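Microcompartments protein (Desulfitobacterium hafniense, PDB 3NWG) probably serves as a shell protein of a bacterial microcompartment, carrying two BMC domains in one chain and belonging to the PduT-like branch of the family. Local coordinates at residues A51-Q54 with S55-A59; L82-S86 with A87-L91; A145-E148 with S149-A153. All coordinates share one frame; numbering follows the deposited sequence.

In the fold
From the N terminus, contact 1 comes first, a stretch of helix 50-64 in the BMC domain 4-77, beside the antiparallel sheet that includes strands 4-10 and 68-74. After strand 68-74 the chain forms helix 79-85, and contact 2 caps the C-terminal end of that helix and leads the chain toward strand 96-102, from the first sheet to the second. Contact 3 is a stretch of helix 144-160, packed on strands 96-102 and 164-170. All three are local and follow in series, none nesting or crossing; only contact 2 turns the chain out of a helix. Contacts 1 and 3 occupy corresponding helices on opposite sides of the chain's centre, their own centres about 33 Å apart.

Contact 1 (A51-Q54 with S55-A59); sequences AAVQ and SSVTA
Ala-51, Ala-52, Val-53 and Gln-54 each present a backbone carbonyl to the N-H four residues on, and the interest lies in what else these oxygens receive. Ala-52 O takes the N-H of Ser-56 at 3.0 Å in a nearly straight bond, 169° at the hydrogen, with Ser-55 N as a second, weak donor. Ser-55 N is bound mainly to Ala-51 O, at 3.1 Å. The same oxygen lies within hydrogen-bonding distance of the side chain: with OG beside its own backbone N (chi1 -54°), Ser-55 reaches back until OG is 3.1 Å from Ala-51 O, although its proton has another acceptor within reach.

Thr-58 repeats this pattern one turn further along. Its N donates to Gln-54 O at 3.1 Å, and OG1, likewise folded beside the backbone N, sits 3.1 Å from that same carbonyl oxygen; here too the hydroxyl proton could serve another acceptor. Val-57 N and Val-53 O make a plain helical bond of 2.9 Å. Ser-56 differs: its OG turns off the helix and is hydrogen-bonded to Met-23 O, so its polar end is satisfied away from this turn.

On the buried side, Val-53 CG1 meets Val-57 CG2 at 4.1 Å, and both side chains rest on Ile-73 of strand 68-74. This is an amphipathic alpha helix lying against the antiparallel sheet, with the hydroxyls of Ser-55 and Thr-58 lying close to the carbonyls four residues back, as belongs to the alpha/beta fold of a BMC domain.

Contact 2 (L82-S86 with A87-L91); sequences LTAIS and AATPL
A Schellman motif ends helix 79-85, with Ala-87 and Ala-88 folding back on carbonyls of the last turn, those of Thr-83 and Ala-84. Ser-86 is the first residue to leave helical geometry, and Ala-87 then takes the left-handed conformation, phi 38° and psi 58°, which turns the chain sharply aside. The two bonds that define the motif follow: Ala-88 N to Thr-83 O across six residues, and inside it Ala-87 N to Ala-84 O, each 3.1 Å long. Both are weak, well bent at the hydrogen. Ala-87 N also makes a weak bond with Ile-85 O, so one N-H is shared between two carbonyls.

Ser-86 adds its side chain to the cap. With OG set between its own N and carbonyl carbon, chi1 64°, the hydroxyl is turned back over the last turn, 3.0 Å from Thr-83 O and 3.1 Å from Leu-82 O. Which of the two receives the proton is not settled. Thr-83 O may thus be approached by both the Ala-88 amide and this hydroxyl. The methyl of Ala-88 comes down beside Ser-86 OG, at 3.6 Å.

Beyond the turn, the side chain of Thr-89 lies at about a right angle to that of Thr-83, its CG2 methyl 3.9 Å from Thr-83 OG1 and 4.0 Å from the backbone N of Ala-84. Thr-83 OG1 itself is hydrogen-bonded to Gln-80 O. The hydroxyl of Thr-89 is hydrogen-bonded to Val-124 O in strand 122-127, and Ala-84 and Ile-85 pack on Ile-126 of that strand. Ala-88 meets Ala-88 of a second subunit, while the chain continues through Pro-90 and Leu-91 toward strand 96-102.

Contact 3 (A145-E148 with S149-A153); sequences ASVE and SSVAA
Val-147 and Val-151 stand one turn apart on the buried side of helix 144-160, their side chains set obliquely to one another and meeting through CG1 of each at 4.0 Å. In Val-147 that methyl is anti to the backbone N (chi1 167°), which swings it forward along the helix; in Val-151 chi1 is -24°, short of a staggered position, with CG1 close to its own N and leaning back toward Val-147. Beneath them the backbone is joined by Val-151 N to Val-147 O, a 2.9 Å bond. Both valines press on Val-169 of strand 164-170, and Val-151 also reaches Ile-100 of strand 96-102: this is the helix-on-sheet layer of the BMC fold in the domain 96-173.

The serines are turned quite differently from each other. Ser-149 holds OG back over the preceding turn, 3.3 Å from both Ala-145 O and Ser-146 O; each would be a weak bond, and the single proton is not assigned between them. Ser-150, its OG anti to the backbone N, points instead at the loop just after helix 105-117 of the same chain, with a weak bond to Thr-118 OG1. Ser-146 OG is hydrogen-bonded to Gln-120 OE1 and Asp-143 OD1. On the exposed side, the carbonyl oxygen of Glu-148 takes the Ala-152 N-H at 3.3 Å.

Contact 1 (A51-Q54 with S55-A59)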
# COMPACT_ATOMS: atom_id res chain seq x y z
N ALA A 51 -3.80 36.16 11.04
CA ALA A 51 -5.21 36.53 11.08
C ALA A 51 -6.09 35.51 10.34
O ALA A 51 -7.20 35.22 10.78
CB ALA A 51 -5.41 37.94 10.51
N ALA A 52 -5.59 34.96 9.24
CA ALA A 52 -6.30 33.94 8.47
C ALA A 52 -6.50 32.67 9.31
O ALA A 52 -7.61 32.14 9.40
CB ALA A 52 -5.58 33.65 7.16
N VAL A 53 -5.43 32.20 9.95
CA VAL A 53 -5.53 31.06 10.87
C VAL A 53 -6.49 31.36 12.04
O VAL A 53 -7.22 30.48 12.50
CB VAL A 53 -4.14 30.61 11.39
CG1 VAL A 53 -4.25 29.59 12.50
CG2 VAL A 53 -3.31 30.04 10.26
N GLN A 54 -6.53 32.60 12.51
CA GLN A 54 -7.42 32.91 13.62
C GLN A 54 -8.88 32.80 13.23
O GLN A 54 -9.71 32.38 14.05
CB GLN A 54 -7.13 34.28 14.23
CG GLN A 54 -8.15 34.67 15.30
CD GLN A 54 -8.05 33.81 16.56
OE1 GLN A 54 -7.17 34.04 17.39
NE2 GLN A 54 -8.94 32.81 16.69
N SER A 55 -9.20 33.16 11.99
CA SER A 55 -10.59 33.13 11.52
C SER A 55 -11.00 31.69 11.30
O SER A 55 -12.09 31.25 11.69
CB SER A 55 -10.74 33.91 10.23
OG SER A 55 -10.23 35.23 10.36
N SER A 56 -10.10 30.95 10.66
CA SER A 56 -10.29 29.56 10.37
C SER A 56 -10.54 28.77 11.66
O SER A 56 -11.51 28.00 11.74
CB SER A 56 -9.06 29.06 9.64
OG SER A 56 -9.24 27.78 9.08
N VAL A 57 -9.71 28.97 12.68
CA VAL A 57 -9.90 28.28 13.97
C VAL A 57 -11.23 28.65 14.67
O VAL A 57 -11.94 27.76 15.14
CB VAL A 57 -8.68 28.44 14.92
CG1 VAL A 57 -9.00 27.91 16.32
CG2 VAL A 57 -7.46 27.73 14.34
N THR A 58 -11.56 29.94 14.71
CA THR A 58 -12.85 30.37 15.25
C THR A 58 -14.01 29.73 14.48
O THR A 58 -14.98 29.27 15.08
CB THR A 58 -13.00 31.90 15.28
OG1 THR A 58 -11.99 32.46 16.13
CG2 THR A 58 -14.40 32.31 15.80
N ALA A 59 -13.88 29.66 13.15
CA ALA A 59 -14.92 29.04 12.32
C ALA A 59 -15.18 27.58 12.75
O ALA A 59 -16.34 27.17 12.91
CB ALA A 59 -14.54 29.10 10.88

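Contact 2 (L82-S86 with A87-L91)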
# COMPACT_ATOMS: atom_id res chain seq x y z
N LEU A 82 6.17 22.84 9.38
CA LEU A 82 5.09 22.64 8.42
C LEU A 82 5.44 21.54 7.43
O LEU A 82 4.67 20.60 7.25
CB LEU A 82 4.74 23.94 7.69
CG LEU A 82 4.39 25.10 8.62
CD1 LEU A 82 4.48 26.40 7.86
CD2 LEU A 82 3.02 24.93 9.29
N THR A 83 6.62 21.63 6.81
CA THR A 83 7.02 20.61 5.86
C THR A 83 7.10 19.22 6.53
O THR A 83 6.69 18.22 5.93
CB THR A 83 8.33 20.99 5.11
OG1 THR A 83 9.33 21.37 6.05
CG2 THR A 83 8.09 22.17 4.17
N ALA A 84 7.58 19.16 7.77
CA ALA A 84 7.68 17.89 8.50
C ALA A 84 6.31 17.27 8.69
O ALA A 84 6.13 16.08 8.42
CB ALA A 84 8.38 18.08 9.84
N ILE A 85 5.35 18.07 9.17
CA ILE A 85 3.96 17.63 9.38
C ILE A 85 3.36 17.07 8.09
O ILE A 85 2.82 15.95 8.07
CB ILE A 85 3.08 18.76 9.93
CG1 ILE A 85 3.33 18.95 11.42
CG2 ILE A 85 1.61 18.45 9.72
CD1 ILE A 85 2.89 20.29 11.95
N SER A 86 3.48 17.83 7.00
CA SER A 86 2.97 17.43 5.70
C SER A 86 3.82 16.33 5.04
O SER A 86 3.89 16.25 3.81
CB SER A 86 2.88 18.66 4.78
OG SER A 86 4.17 19.19 4.53
N ALA A 87 4.45 15.49 5.86
CA ALA A 87 5.26 14.34 5.41
C ALA A 87 6.05 14.66 4.14
O ALA A 87 5.91 13.98 3.13
CB ALA A 87 4.37 13.09 5.20
N ALA A 88 6.88 15.69 4.21
CA ALA A 88 7.47 16.28 3.00
C ALA A 88 8.90 16.84 3.15
O ALA A 88 9.41 17.49 2.22
CB ALA A 88 6.52 17.36 2.46
N THR A 89 9.54 16.59 4.29
CA THR A 89 10.96 16.94 4.47
C THR A 89 11.81 16.07 3.52
O THR A 89 11.60 14.85 3.45
CB THR A 89 11.44 16.79 5.95
OG1 THR A 89 10.66 15.79 6.62
CG2 THR A 89 11.29 18.11 6.71
N PRO A 90 12.76 16.70 2.78
CA PRO A 90 13.56 15.93 1.82
C PRO A 90 14.43 14.90 2.55
O PRO A 90 14.59 14.99 3.78
CB PRO A 90 14.44 17.00 1.15
CG PRO A 90 14.59 18.07 2.20
CD PRO A 90 13.26 18.09 2.93
N LEU A 91 14.96 13.92 1.82
CA LEU A 91 15.86 12.95 2.43
C LEU A 91 17.02 13.70 3.08
O LEU A 91 17.73 14.49 2.43
CB LEU A 91 16.36 11.92 1.40
CG LEU A 91 15.45 10.79 0.90
CD1 LEU A 91 14.72 10.06 2.06
CD2 LEU A 91 14.45 11.28 -0.18

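Contact 3 (A145-E148 with S149-A153)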
# COMPACT_ATOMS: atom_id res chain seq x y z
N ALA A 145 26.11 18.33 19.61
CA ALA A 145 25.87 19.48 20.49
C ALA A 145 24.60 20.26 20.09
O ALA A 145 23.79 20.63 20.95
CB ALA A 145 27.09 20.39 20.56
N SER A 146 24.44 20.49 18.78
CA SER A 146 23.27 21.19 18.25
C SER A 146 21.96 20.47 18.62
O SER A 146 21.02 21.11 19.08
CB SER A 146 23.37 21.33 16.73
OG SER A 146 24.49 22.12 16.35
N VAL A 147 21.94 19.15 18.41
CA VAL A 147 20.77 18.33 18.70
C VAL A 147 20.47 18.32 20.19
O VAL A 147 19.32 18.45 20.59
CB VAL A 147 20.95 16.89 18.21
CG1 VAL A 147 19.88 15.99 18.79
CG2 VAL A 147 20.92 16.84 16.68
N GLU A 148 21.52 18.18 21.00
CA GLU A 148 21.38 18.14 22.45
C GLU A 148 20.70 19.38 23.01
O GLU A 148 19.91 19.28 23.95
CB GLU A 148 22.74 18.00 23.12
CG GLU A 148 23.32 16.59 23.16
CD GLU A 148 22.63 15.69 24.18
OE1 GLU A 148 21.59 16.12 24.76
OE2 GLU A 148 23.13 14.56 24.40
N SER A 149 21.02 20.55 22.46
CA SER A 149 20.54 21.79 23.04
C SER A 149 19.23 22.19 22.40
O SER A 149 18.48 23.00 22.93
CB SER A 149 21.57 22.90 22.91
OG SER A 149 21.77 23.20 21.55
N SER A 150 18.97 21.60 21.24
CA SER A 150 17.71 21.76 20.55
C SER A 150 16.60 20.92 21.17
O SER A 150 15.46 21.39 21.27
CB SER A 150 17.88 21.41 19.08
OG SER A 150 16.78 21.87 18.35
N VAL A 151 16.90 19.70 21.60
CA VAL A 151 15.86 18.98 22.30
C VAL A 151 15.66 19.45 23.74
O VAL A 151 14.55 19.38 24.24
CB VAL A 151 15.89 17.39 22.19
CG1 VAL A 151 16.62 16.90 20.93
CG2 VAL A 151 16.39 16.74 23.47
N ALA A 152 16.71 19.95 24.38
CA ALA A 152 16.58 20.44 25.75
C ALA A 152 15.64 21.65 25.79
O ALA A 152 14.81 21.77 26.69
CB ALA A 152 17.94 20.79 26.33
N ALA A 153 15.78 22.52 24.78
CA ALA A 153 14.93 23.68 24.59
C ALA A 153 13.52 23.28 24.15
O ALA A 153 12.53 23.74 24.71
CB ALA A 153 15.55 24.64 23.58